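Local coordinates for uncharacterized protein ABO_0056 (Alcanivorax borkumensis, PDB 3H35) that is of unknown function but belongs to the Abi-alpha (abortive infection) family, so a role in phage defence is possible though unproven, at residues Ala59-Ala64 / Asp104-Tyr109; Ser92-Ala97 / Glu160-Ser165. All coordinates share one frame; numbering follows the deposited sequence.

Both contacts lie in the protein core, their centres 8 Å apart, and all six touching residues are buried. Contact 1 packs helix 56-65 against the start of helix 106-115. Contact 2 sets the turn into helix 94-98 against strand 156-164. Contact 1 is wholly apolar across its interface. In contact 2 one leucine methyl meets both an alanine methyl and a serine hydroxyl oxygen. Ser92 OG closes a turn and is also hydrogen-bonded to Ala72 O. The two adjoin: Leu61 CD2 lies 3.8 Å from Gly95 N, and Leu62 CD1 lies 3.9 Å from Ile164 CD1. Helix 106-115 serves both, supplying Ile106 and Tyr109 to contact 1 and flanking Leu162 of contact 2.

Contact 1. Residues Ala59-Ala64 / Asp104-Tyr109; sequences ARLLAA and DFIALY
The Tyr109 ring meets Leu61 obliquely, with Leu61 CD1 4.0 Å from Tyr109 CD2. The same methyl is closer to the base of the side chain, 3.7 Å from Tyr109 CB. On one face of the ring lies Phe105 O, 3.2 Å above the plane and offset toward the rim. Tyr109 CZ lies in the plane of the Phe105 ring, at its edge. Leu61 also meets Ile106: its CD1 is 3.7 Å from Ile106 CD1, and its CD2 is 4.1 Å from that methyl. Both leucine methyls face the isoleucine tip, CD1 the nearer, and the side chains cross at about a right angle.

This is a helix-to-helix contact. Helix 56-65 meets the first turn of helix 106-115, where Phe105 is the N-cap residue and its carbonyl accepts from Tyr109 N. With CG1 of Ile106 opposite the backbone N (chi1 -174°) and a bend at chi2 (58°), CD1 comes to the leucine. Tyr91 of strand 87-91 also packs on Ile106, and Ala98 packs on Leu61. The polar end of Tyr109 is tied to Asp57, through a hydrogen bond between OH and OD2. A second subunit packs on Tyr109 through its Ala42.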
ATOM      1  N   ALA A  59      -4.743   7.449 -15.371  1.00 24.11           N
ATOM      2  CA  ALA A  59      -3.727   8.148 -16.122  1.00 24.60           C
ATOM      3  C   ALA A  59      -4.161   9.614 -16.339  1.00 25.50           C
ATOM      4  O   ALA A  59      -3.322  10.540 -16.271  1.00 24.24           O
ATOM      5  CB  ALA A  59      -3.487   7.453 -17.470  1.00 23.55           C
ATOM      6  N   ARG A  60      -5.458   9.807 -16.630  1.00 26.00           N
ATOM      7  CA  ARG A  60      -5.995  11.146 -16.810  1.00 26.25           C
ATOM      8  C   ARG A  60      -5.924  11.959 -15.501  1.00 26.81           C
ATOM      9  O   ARG A  60      -5.618  13.165 -15.518  1.00 25.65           O
ATOM     10  CB  ARG A  60      -7.428  11.078 -17.387  1.00 27.50           C
ATOM     11  CG  ARG A  60      -7.488  10.635 -18.854  1.00 27.00           C
ATOM     12  CD  ARG A  60      -8.853  10.785 -19.443  1.00 27.76           C
ATOM     13  NE  ARG A  60      -9.104  12.199 -19.627  1.00 29.70           N
ATOM     14  CZ  ARG A  60      -8.850  12.897 -20.724  1.00 32.95           C
ATOM     15  NH1 ARG A  60      -8.372  12.307 -21.815  1.00 35.03           N
ATOM     16  NH2 ARG A  60      -9.098  14.203 -20.733  1.00 34.24           N
ATOM     17  N   LEU A  61      -6.186  11.294 -14.356  1.00 26.85           N
ATOM     18  CA  LEU A  61      -6.003  11.927 -13.042  1.00 26.82           C
ATOM     19  C   LEU A  61      -4.549  12.325 -12.793  1.00 26.34           C
ATOM     20  O   LEU A  61      -4.267  13.425 -12.358  1.00 25.89           O
ATOM     21  CB  LEU A  61      -6.457  11.000 -11.898  1.00 26.82           C
ATOM     22  CG  LEU A  61      -7.953  10.818 -11.709  1.00 26.69           C
ATOM     23  CD1 LEU A  61      -8.227   9.594 -10.769  1.00 26.98           C
ATOM     24  CD2 LEU A  61      -8.541  12.144 -11.193  1.00 26.99           C
ATOM     25  N   LEU A  62      -3.614  11.416 -13.064  1.00 27.02           N
ATOM     26  CA  LEU A  62      -2.202  11.738 -12.880  1.00 26.86           C
ATOM     27  C   LEU A  62      -1.793  12.887 -13.812  1.00 26.52           C
ATOM     28  O   LEU A  62      -1.073  13.790 -13.409  1.00 25.79           O
ATOM     29  CB  LEU A  62      -1.311  10.508 -13.064  1.00 26.98           C
ATOM     30  CG  LEU A  62       0.130  10.642 -12.524  1.00 26.76           C
ATOM     31  CD1 LEU A  62       0.168  11.039 -11.019  1.00 27.82           C
ATOM     32  CD2 LEU A  62       0.953   9.345 -12.733  1.00 27.33           C
ATOM     33  N   ALA A  63      -2.248  12.846 -15.067  1.00 25.64           N
ATOM     34  CA  ALA A  63      -1.980  13.933 -15.997  1.00 25.22           C
ATOM     35  C   ALA A  63      -2.442  15.275 -15.420  1.00 24.46           C
ATOM     36  O   ALA A  63      -1.747  16.262 -15.519  1.00 24.42           O
ATOM     37  CB  ALA A  63      -2.702  13.682 -17.378  1.00 25.01           C
ATOM     38  N   ALA A  64      -3.632  15.296 -14.856  1.00 23.69           N
ATOM     39  CA  ALA A  64      -4.209  16.539 -14.343  1.00 24.98           C
ATOM     40  C   ALA A  64      -3.338  17.035 -13.165  1.00 25.86           C
ATOM     41  O   ALA A  64      -3.205  18.231 -12.938  1.00 25.20           O
ATOM     42  CB  ALA A  64      -5.686  16.321 -13.919  1.00 23.79           C
ATOM     43  N   ASP A 104     -17.717   7.329 -10.808  1.00 31.37           N
ATOM     44  CA  ASP A 104     -18.145   6.418  -9.745  1.00 32.09           C
ATOM     45  C   ASP A 104     -16.971   5.642  -9.108  1.00 30.82           C
ATOM     46  O   ASP A 104     -17.093   5.191  -7.990  1.00 30.30           O
ATOM     47  CB  ASP A 104     -19.149   5.394 -10.292  1.00 32.51           C
ATOM     48  CG  ASP A 104     -20.520   5.986 -10.539  1.00 35.91           C
ATOM     49  OD1 ASP A 104     -20.738   7.210 -10.320  1.00 38.97           O
ATOM     50  OD2 ASP A 104     -21.389   5.190 -10.965  1.00 41.69           O
ATOM     51  N   PHE A 105     -15.858   5.493  -9.835  1.00 29.50           N
ATOM     52  CA  PHE A 105     -14.697   4.768  -9.339  1.00 28.07           C
ATOM     53  C   PHE A 105     -13.597   5.666  -8.740  1.00 27.19           C
ATOM     54  O   PHE A 105     -12.455   5.220  -8.584  1.00 25.43           O
ATOM     55  CB  PHE A 105     -14.090   3.962 -10.489  1.00 28.20           C
ATOM     56  CG  PHE A 105     -15.076   3.077 -11.216  1.00 30.10           C
ATOM     57  CD1 PHE A 105     -16.166   2.499 -10.560  1.00 32.88           C
ATOM     58  CD2 PHE A 105     -14.897   2.799 -12.576  1.00 30.77           C
ATOM     59  CE1 PHE A 105     -17.083   1.693 -11.245  1.00 32.50           C
ATOM     60  CE2 PHE A 105     -15.820   2.019 -13.281  1.00 30.96           C
ATOM     61  CZ  PHE A 105     -16.904   1.442 -12.595  1.00 32.98           C
ATOM     62  N   ILE A 106     -13.902   6.938  -8.478  1.00 25.60           N
ATOM     63  CA  ILE A 106     -12.859   7.841  -8.043  1.00 25.67           C
ATOM     64  C   ILE A 106     -12.134   7.324  -6.752  1.00 26.74           C
ATOM     65  O   ILE A 106     -10.891   7.317  -6.674  1.00 25.94           O
ATOM     66  CB  ILE A 106     -13.403   9.278  -7.888  1.00 25.76           C
ATOM     67  CG1 ILE A 106     -12.282  10.272  -7.577  1.00 26.59           C
ATOM     68  CG2 ILE A 106     -14.537   9.349  -6.783  1.00 25.76           C
ATOM     69  CD1 ILE A 106     -11.113  10.367  -8.593  1.00 21.75           C
ATOM     70  N   ALA A 107     -12.903   6.812  -5.783  1.00 26.73           N
ATOM     71  CA  ALA A 107     -12.286   6.300  -4.572  1.00 27.15           C
ATOM     72  C   ALA A 107     -11.359   5.105  -4.853  1.00 26.26           C
ATOM     73  O   ALA A 107     -10.243   5.052  -4.312  1.00 27.00           O
ATOM     74  CB  ALA A 107     -13.350   5.975  -3.483  1.00 26.42           C
ATOM     75  N   LEU A 108     -11.774   4.197  -5.734  1.00 26.11           N
ATOM     76  CA  LEU A 108     -10.901   3.103  -6.173  1.00 25.93           C
ATOM     77  C   LEU A 108      -9.639   3.621  -6.843  1.00 25.11           C
ATOM     78  O   LEU A 108      -8.518   3.138  -6.572  1.00 22.75           O
ATOM     79  CB  LEU A 108     -11.608   2.173  -7.156  1.00 27.18           C
ATOM     80  CG  LEU A 108     -12.548   1.139  -6.556  1.00 30.73           C
ATOM     81  CD1 LEU A 108     -13.576   0.651  -7.668  1.00 29.18           C
ATOM     82  CD2 LEU A 108     -11.735  -0.025  -5.925  1.00 31.20           C
ATOM     83  N   TYR A 109      -9.821   4.617  -7.713  1.00 24.49           N
ATOM     84  CA  TYR A 109      -8.680   5.186  -8.420  1.00 24.56           C
ATOM     85  C   TYR A 109      -7.707   5.811  -7.449  1.00 24.60           C
ATOM     86  O   TYR A 109      -6.495   5.656  -7.583  1.00 23.38           O
ATOM     87  CB  TYR A 109      -9.127   6.253  -9.403  1.00 24.82           C
ATOM     88  CG  TYR A 109      -9.985   5.767 -10.552  1.00 23.55           C
ATOM     89  CD1 TYR A 109      -9.919   4.431 -11.007  1.00 23.92           C
ATOM     90  CD2 TYR A 109     -10.835   6.646 -11.220  1.00 26.22           C
ATOM     91  CE1 TYR A 109     -10.696   3.997 -12.076  1.00 22.78           C
ATOM     92  CE2 TYR A 109     -11.629   6.217 -12.322  1.00 25.96           C
ATOM     93  CZ  TYR A 109     -11.551   4.896 -12.740  1.00 25.29           C
ATOM     94  OH  TYR A 109     -12.295   4.475 -13.835  1.00 25.33           O
TER

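Contact 2. Residues Ser92-Ala97 / Glu160-Ser165; sequences SNAGRA and ETLRIS
Leu162 carries this contact, touching Ser92 and Ala94. From the strand backbone its CB points toward the 92-97 segment. The side chain then leaves fully extended, with N, CA, CB and CG in a trans line (chi1 178°). CD2 continues the extended line of the side chain and does the touching, 4.4 Å from Ala94 CB and 4.4 Å from Ser92 OG. The touch is light, and no hydrogen bond joins the segments.

The groups that receive CD2 are set by a turn. Ser92 OG accepts from Ala94 N at 3.0 Å, with an N-H...O angle of 160°. This is an ST turn, and it leads into helix 94-98. The same hydroxyl is hydrogen-bonded to Ala72 O of strand 71-77. Two bonds therefore grip this buried oxygen and hold it beside the leucine methyl.

Leu162 sits in an inner strand of the antiparallel sheet, its backbone bonded to Phe71 of the adjoining strand, whose side chain packs on Ser92 and Ala94. Val119 of strand 119-123 touches Leu162 from within the sheet, and Leu110 and Phe114 of helix 106-115 cover it, so the leucine lies between the sheet and helices 94-98 and 106-115.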
ATOM      1  N   SER A  92     -12.545  12.652  -4.178  1.00 27.34           N
ATOM      2  CA  SER A  92     -12.194  13.947  -4.734  1.00 27.46           C
ATOM      3  C   SER A  92     -13.109  14.199  -5.885  1.00 28.45           C
ATOM      4  O   SER A  92     -13.692  13.246  -6.411  1.00 29.71           O
ATOM      5  CB  SER A  92     -10.746  13.957  -5.219  1.00 27.64           C
ATOM      6  OG  SER A  92     -10.407  15.202  -5.815  1.00 26.00           O
ATOM      7  N   ASN A  93     -13.246  15.470  -6.272  1.00 28.72           N
ATOM      8  CA  ASN A  93     -13.925  15.830  -7.519  1.00 28.98           C
ATOM      9  C   ASN A  93     -12.951  16.126  -8.658  1.00 28.97           C
ATOM     10  O   ASN A  93     -13.372  16.573  -9.713  1.00 30.17           O
ATOM     11  CB  ASN A  93     -14.938  16.992  -7.307  1.00 28.94           C
ATOM     12  CG  ASN A  93     -14.287  18.265  -6.833  1.00 29.61           C
ATOM     13  OD1 ASN A  93     -13.178  18.250  -6.290  1.00 30.05           O
ATOM     14  ND2 ASN A  93     -14.982  19.393  -7.016  1.00 29.10           N
ATOM     15  N   ALA A  94     -11.667  15.831  -8.457  1.00 29.37           N
ATOM     16  CA  ALA A  94     -10.631  16.058  -9.474  1.00 30.19           C
ATOM     17  C   ALA A  94     -10.966  15.300 -10.771  1.00 30.93           C
ATOM     18  O   ALA A  94     -10.559  15.703 -11.834  1.00 30.18           O
ATOM     19  CB  ALA A  94      -9.257  15.626  -8.955  1.00 28.98           C
ATOM     20  N   GLY A  95     -11.710  14.199 -10.672  1.00 31.92           N
ATOM     21  CA  GLY A  95     -12.140  13.451 -11.861  1.00 32.63           C
ATOM     22  C   GLY A  95     -12.879  14.281 -12.886  1.00 33.30           C
ATOM     23  O   GLY A  95     -12.726  14.064 -14.092  1.00 32.41           O
ATOM     24  N   ARG A  96     -13.635  15.269 -12.407  1.00 34.20           N
ATOM     25  CA  ARG A  96     -14.442  16.094 -13.279  1.00 34.79           C
ATOM     26  C   ARG A  96     -13.536  16.915 -14.186  1.00 34.06           C
ATOM     27  O   ARG A  96     -13.646  16.832 -15.390  1.00 34.30           O
ATOM     28  CB  ARG A  96     -15.377  17.018 -12.487  1.00 35.78           C
ATOM     29  CG  ARG A  96     -16.215  16.339 -11.359  1.00 39.41           C
ATOM     30  CD  ARG A  96     -17.181  15.310 -11.904  1.00 43.87           C
ATOM     31  NE  ARG A  96     -18.112  14.827 -10.883  1.00 45.16           N
ATOM     32  CZ  ARG A  96     -19.062  13.908 -11.096  1.00 45.29           C
ATOM     33  NH1 ARG A  96     -19.859  13.539 -10.090  1.00 46.64           N
ATOM     34  NH2 ARG A  96     -19.220  13.360 -12.298  1.00 42.37           N
ATOM     35  N   ALA A  97     -12.592  17.661 -13.624  1.00 33.03           N
ATOM     36  CA  ALA A  97     -11.708  18.452 -14.455  1.00 32.01           C
ATOM     37  C   ALA A  97     -10.806  17.550 -15.247  1.00 31.28           C
ATOM     38  O   ALA A  97     -10.389  17.920 -16.334  1.00 31.14           O
ATOM     39  CB  ALA A  97     -10.863  19.400 -13.609  1.00 33.17           C
ATOM     40  N   GLU A 160      -8.409  17.660   2.918  1.00 28.46           N
ATOM     41  CA  GLU A 160      -7.014  17.659   2.546  1.00 28.24           C
ATOM     42  C   GLU A 160      -6.870  18.119   1.076  1.00 27.56           C
ATOM     43  O   GLU A 160      -7.852  18.478   0.409  1.00 27.20           O
ATOM     44  CB  GLU A 160      -6.443  16.258   2.789  1.00 27.78           C
ATOM     45  CG  GLU A 160      -6.513  15.829   4.277  1.00 29.09           C
ATOM     46  CD  GLU A 160      -5.917  14.460   4.555  1.00 29.14           C
ATOM     47  OE1 GLU A 160      -5.920  13.583   3.662  1.00 30.12           O
ATOM     48  OE2 GLU A 160      -5.445  14.261   5.688  1.00 31.23           O
ATOM     49  N   THR A 161      -5.634  18.133   0.603  1.00 26.75           N
ATOM     50  CA  THR A 161      -5.322  18.553  -0.736  1.00 26.30           C
ATOM     51  C   THR A 161      -4.530  17.472  -1.484  1.00 25.97           C
ATOM     52  O   THR A 161      -3.532  16.961  -0.973  1.00 25.85           O
ATOM     53  CB  THR A 161      -4.525  19.849  -0.679  1.00 27.30           C
ATOM     54  OG1 THR A 161      -5.257  20.813   0.110  1.00 27.70           O
ATOM     55  CG2 THR A 161      -4.281  20.376  -2.099  1.00 25.09           C
ATOM     56  N   LEU A 162      -4.989  17.117  -2.679  1.00 25.17           N
ATOM     57  CA  LEU A 162      -4.368  16.061  -3.479  1.00 26.06           C
ATOM     58  C   LEU A 162      -3.351  16.695  -4.371  1.00 26.01           C
ATOM     59  O   LEU A 162      -3.664  17.661  -5.042  1.00 26.60           O
ATOM     60  CB  LEU A 162      -5.420  15.368  -4.348  1.00 26.42           C
ATOM     61  CG  LEU A 162      -4.995  14.261  -5.314  1.00 26.73           C
ATOM     62  CD1 LEU A 162      -4.483  13.032  -4.506  1.00 25.38           C
ATOM     63  CD2 LEU A 162      -6.200  13.906  -6.231  1.00 23.37           C
ATOM     64  N   ARG A 163      -2.144  16.132  -4.402  1.00 26.36           N
ATOM     65  CA  ARG A 163      -1.084  16.554  -5.321  1.00 26.48           C
ATOM     66  C   ARG A 163      -0.278  15.372  -5.816  1.00 25.58           C
ATOM     67  O   ARG A 163      -0.254  14.357  -5.168  1.00 24.71           O
ATOM     68  CB  ARG A 163      -0.068  17.430  -4.622  1.00 27.61           C
ATOM     69  CG  ARG A 163      -0.629  18.606  -3.955  1.00 31.54           C
ATOM     70  CD  ARG A 163       0.444  19.167  -3.048  1.00 33.15           C
ATOM     71  NE  ARG A 163      -0.229  20.105  -2.192  1.00 35.50           N
ATOM     72  CZ  ARG A 163      -0.561  21.331  -2.550  1.00 34.32           C
ATOM     73  NH1 ARG A 163      -0.234  21.796  -3.742  1.00 35.43           N
ATOM     74  NH2 ARG A 163      -1.216  22.077  -1.699  1.00 35.21           N
ATOM     75  N   ILE A 164       0.458  15.574  -6.908  1.00 25.01           N
ATOM     76  CA  ILE A 164       1.438  14.611  -7.383  1.00 24.53           C
ATOM     77  C   ILE A 164       2.578  14.498  -6.372  1.00 24.63           C
ATOM     78  O   ILE A 164       2.953  15.483  -5.752  1.00 25.66           O
ATOM     79  CB  ILE A 164       1.986  14.998  -8.796  1.00 24.24           C
ATOM     80  CG1 ILE A 164       2.650  13.785  -9.455  1.00 25.87           C
ATOM     81  CG2 ILE A 164       3.018  16.165  -8.731  1.00 21.19           C
ATOM     82  CD1 ILE A 164       2.748  13.935 -10.959  1.00 23.51           C
ATOM     83  N   SER A 165       3.081  13.290  -6.182  1.00 25.25           N
ATOM     84  CA  SER A 165       4.231  13.033  -5.302  1.00 25.41           C
ATOM     85  C   SER A 165       5.537  13.199  -6.092  1.00 25.46           C
ATOM     86  O   SER A 165       5.524  13.183  -7.317  1.00 24.95           O
ATOM     87  CB  SER A 165       4.172  11.605  -4.778  1.00 25.22           C
ATOM     88  OG  SER A 165       4.526  10.654  -5.777  1.00 22.52           O
TER